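Pyocin S5 (Pseudomonas aeruginosa PAO1, PDB 6THK) is a bacteriocin toxin that probably kills susceptible bacterial cells by forming pores that depolarise the cytoplasmic membrane. Local coordinates at residues S452-V455 against G456-F459; A481-D484 against E485-E489. The protein carries 1 engineered substitution. One frame throughout, in Å; residues are numbered along the deposited sequence.

Interaction 1 (S452-V455 against G456-F459); sequences SWLV and GIAF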
# COMPACT_ATOMS: atom_id res chain seq x y z
N SER A 452 -3.45 -28.68 44.38
CA SER A 452 -2.92 -27.34 44.64
C SER A 452 -4.03 -26.29 44.78
O SER A 452 -3.86 -25.32 45.49
CB SER A 452 -1.94 -26.94 43.55
OG SER A 452 -1.02 -27.97 43.30
N TRP A 453 -5.14 -26.45 44.05
CA TRP A 453 -6.27 -25.54 44.18
C TRP A 453 -6.83 -25.58 45.61
O TRP A 453 -7.16 -24.54 46.16
CB TRP A 453 -7.38 -25.88 43.18
CG TRP A 453 -8.45 -24.86 43.19
CD1 TRP A 453 -8.33 -23.56 42.83
CD2 TRP A 453 -9.80 -25.04 43.61
NE1 TRP A 453 -9.52 -22.91 43.00
CE2 TRP A 453 -10.44 -23.81 43.47
CE3 TRP A 453 -10.53 -26.13 44.09
CZ2 TRP A 453 -11.78 -23.63 43.79
CZ3 TRP A 453 -11.85 -25.95 44.40
CH2 TRP A 453 -12.46 -24.71 44.25
N LEU A 454 -6.90 -26.76 46.20
CA LEU A 454 -7.35 -26.93 47.59
C LEU A 454 -6.39 -26.21 48.53
O LEU A 454 -6.81 -25.60 49.50
CB LEU A 454 -7.36 -28.40 47.98
CG LEU A 454 -8.51 -29.29 47.54
CD1 LEU A 454 -8.45 -30.59 48.33
CD2 LEU A 454 -9.84 -28.58 47.75
N VAL A 455 -5.09 -26.31 48.24
CA VAL A 455 -4.05 -25.65 49.01
C VAL A 455 -4.22 -24.14 48.93
O VAL A 455 -4.02 -23.44 49.90
CB VAL A 455 -2.64 -26.07 48.57
CG1 VAL A 455 -1.60 -25.39 49.44
CG2 VAL A 455 -2.48 -27.57 48.66
N GLY A 456 -4.60 -23.64 47.75
CA GLY A 456 -4.86 -22.22 47.58
C GLY A 456 -6.02 -21.79 48.46
O GLY A 456 -5.98 -20.74 49.06
N ILE A 457 -7.05 -22.63 48.53
CA ILE A 457 -8.22 -22.40 49.36
C ILE A 457 -7.79 -22.33 50.83
O ILE A 457 -8.23 -21.46 51.57
CB ILE A 457 -9.26 -23.51 49.15
CG1 ILE A 457 -9.98 -23.30 47.83
CG2 ILE A 457 -10.24 -23.55 50.30
CD1 ILE A 457 -10.89 -24.44 47.45
N ALA A 458 -6.93 -23.26 51.24
CA ALA A 458 -6.39 -23.30 52.61
C ALA A 458 -5.63 -22.03 52.95
O ALA A 458 -5.85 -21.43 54.00
CB ALA A 458 -5.49 -24.52 52.76
N PHE A 459 -4.77 -21.60 52.06
CA PHE A 459 -3.94 -20.41 52.21
C PHE A 459 -4.78 -19.11 52.11
O PHE A 459 -4.57 -18.21 52.93
CB PHE A 459 -2.79 -20.42 51.18
CG PHE A 459 -1.71 -21.49 51.34
CD1 PHE A 459 -1.82 -22.48 52.32
CD2 PHE A 459 -0.59 -21.52 50.51
CE1 PHE A 459 -0.81 -23.45 52.49
CE2 PHE A 459 0.41 -22.48 50.68
CZ PHE A 459 0.29 -23.44 51.67
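Val455 O takes the backbone N-H of Phe459 at 2.9 Å from Phe459 N, the straightest of four successive i to i+4 bonds here (N-H...O 162°). Gly456, Ile457 and Ala458 donate in the same way to the carbonyls of Ser452, Trp453 and Leu454, about two turns of unbroken alpha-helix within the predicted transmembrane part of the colicin pore-forming domain.

Two CH-pi contacts are laid along this backbone. The Phe459 ring, with CG turned back beside its own N (chi1 -67°), swings toward the preceding turn and lies alongside Val455, whose CG1 sits over one ring face, 3.7 Å from the centroid and closest to the far end of the ring, at 3.5 Å from Phe459 CZ. The base of the ring rests on the carbonyl that accepts the N-H of the same residue: Phe459 CG is 3.3 Å from Val455 O. On another flank Ile457 reaches the Trp453 indole with its terminal methyl, CD1 standing over the six-membered ring at 3.5 Å from the centroid. Leu454 CD2 flanks that methyl more loosely, 4.3 Å from Ile457 CD1.

Everything here is buried. Helix 396-409 packs on Trp453 and Ile457 through Leu403, helix 340-353 lies against Val455 and Phe459, and helix 468-481 takes Leu454 and Ala458.

Interaction 2 (A481-D484 against E485-E489); sequences AMID and EDLLE. With ZN (zinc ion), chain H.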
# COMPACT_ATOMS: atom_id res chain seq x y z
N ALA A 481 -5.73 -34.44 54.23
CA ALA A 481 -6.48 -35.72 54.12
C ALA A 481 -7.06 -35.90 52.69
O ALA A 481 -7.32 -37.02 52.25
CB ALA A 481 -7.62 -35.74 55.13
N MET A 482 -7.25 -34.78 51.99
CA MET A 482 -7.82 -34.75 50.65
C MET A 482 -6.75 -34.88 49.56
O MET A 482 -7.09 -34.97 48.37
CB MET A 482 -8.58 -33.43 50.49
CG MET A 482 -9.79 -33.54 49.64
SD MET A 482 -11.12 -34.35 50.51
CE MET A 482 -11.81 -35.34 49.21
N ILE A 483 -5.47 -34.89 49.98
CA ILE A 483 -4.31 -34.94 49.08
C ILE A 483 -3.49 -36.21 49.24
O ILE A 483 -3.47 -37.04 48.32
CB ILE A 483 -3.45 -33.65 49.24
CG1 ILE A 483 -4.29 -32.38 49.04
CG2 ILE A 483 -2.23 -33.69 48.31
CD1 ILE A 483 -3.63 -31.05 49.45
N ASP A 484 -2.84 -36.37 50.39
CA ASP A 484 -1.93 -37.48 50.69
C ASP A 484 -2.01 -37.79 52.16
O ASP A 484 -2.06 -36.87 52.98
CB ASP A 484 -0.49 -37.03 50.33
CG ASP A 484 0.55 -38.12 50.18
OD1 ASP A 484 0.18 -39.32 50.22
OD2 ASP A 484 1.75 -37.78 49.97
N GLU A 485 -1.93 -39.09 52.50
CA GLU A 485 -1.91 -39.61 53.87
C GLU A 485 -0.75 -39.05 54.70
O GLU A 485 -0.96 -38.73 55.87
CB GLU A 485 -1.86 -41.15 53.88
CG GLU A 485 -2.09 -41.78 55.26
CD GLU A 485 -3.43 -42.43 55.56
OE1 GLU A 485 -4.06 -42.98 54.62
OE2 GLU A 485 -3.81 -42.46 56.75
N ASP A 486 0.46 -38.92 54.11
CA ASP A 486 1.64 -38.40 54.81
C ASP A 486 1.52 -36.90 55.08
O ASP A 486 2.06 -36.43 56.08
CB ASP A 486 2.98 -38.77 54.13
CG ASP A 486 3.15 -38.37 52.67
OD1 ASP A 486 3.28 -37.15 52.41
OD2 ASP A 486 3.24 -39.27 51.81
N LEU A 487 0.74 -36.18 54.26
CA LEU A 487 0.48 -34.76 54.49
C LEU A 487 -0.51 -34.57 55.64
O LEU A 487 -0.37 -33.62 56.41
CB LEU A 487 0.01 -34.02 53.23
CG LEU A 487 1.06 -33.77 52.16
CD1 LEU A 487 0.44 -33.12 50.96
CD2 LEU A 487 2.19 -32.90 52.68
N LEU A 488 -1.47 -35.51 55.80
CA LEU A 488 -2.44 -35.55 56.89
C LEU A 488 -1.70 -35.81 58.21
O LEU A 488 -1.90 -35.04 59.15
CB LEU A 488 -3.52 -36.61 56.67
CG LEU A 488 -4.39 -36.97 57.88
CD1 LEU A 488 -5.21 -35.77 58.36
CD2 LEU A 488 -5.30 -38.14 57.58
N GLU A 489 -0.86 -36.87 58.26
CA GLU A 489 -0.05 -37.24 59.42
C GLU A 489 0.80 -36.08 59.94
O GLU A 489 0.78 -35.80 61.14
CB GLU A 489 0.85 -38.43 59.08
CG GLU A 489 0.21 -39.74 59.48
CD GLU A 489 0.46 -40.92 58.56
OE1 GLU A 489 -0.39 -41.84 58.54
OE2 GLU A 489 1.49 -40.91 57.84
ZN ZN H . -2.67 -42.07 58.64
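The carboxylates of Asp484 and Asp486 meet with their planes 74° apart, and both Asp486 oxygens lie to one side of the Asp484 plane. They sit at the turn that leads out of helix 468-481 and into helix 485-498 of the colicin pore-forming domain, with Asp484 at the N-cap position. Asp484 OD2 does the touching: it comes at a slant from above the Asp486 group, 2.8 Å from Asp486 OD2 and 2.9 Å from Asp486 OD1. Two acids this close would repel if both were charged, so the pair is likely to have a raised affinity for a proton, though the side chain of Lys356, which also touches Asp484, may offset part of this. Asp486 gets there by putting CG between its backbone N and carbonyl carbon (chi1 56°).

The Asp484 side chain makes no capping bond; its carbonyl accepts the first i to i+4 bond of the helix, from Leu488 N at 3.2 Å, and a weak one from Leu487 N. Between the turn and the helix the apolar side chains close up: those of Ile483 and Leu487 meet at a slant, Ile483 CG2 3.8 Å from Leu487 CD1, and both methyls of Leu488 face the Ala481 methyl, with Leu488 CD1 4.0 Å from Ala481 CB.

Toward helix 361-378, Glu485 and Glu489, one turn apart, chelate a zinc ion, and His371 of that helix supplies a third ligand, tying the two helices together. Glu485 bends at its second torsion and is steadied by Ser367 OG, bonded to its OE1; that leaves the other oxygen to face the metal. The zinc stands 2.2 Å from Glu485 OE2 and 2.3 Å from Glu489 OE1.

Overall arrangement
Interaction 1 and interaction 2 belong to one helical bundle, the pore-forming end of the chain, and their centres are 14 Å apart. They touch directly: Leu454 CD1 packs on Met482 CG at 3.5 Å, and Val455 CG2 on Ile483 CD1 at 3.7 Å, which places the turn 481-484 against helix 451-464. Only interaction 2 takes part in a metal site. It carries two ligands of its zinc, and the Glu485 side chain is about 4 Å from that of the third, His371. Interaction 1 binds no metal; the side chain of Phe459 is about 11 Å from that of Glu333, a ligand of a separate zinc.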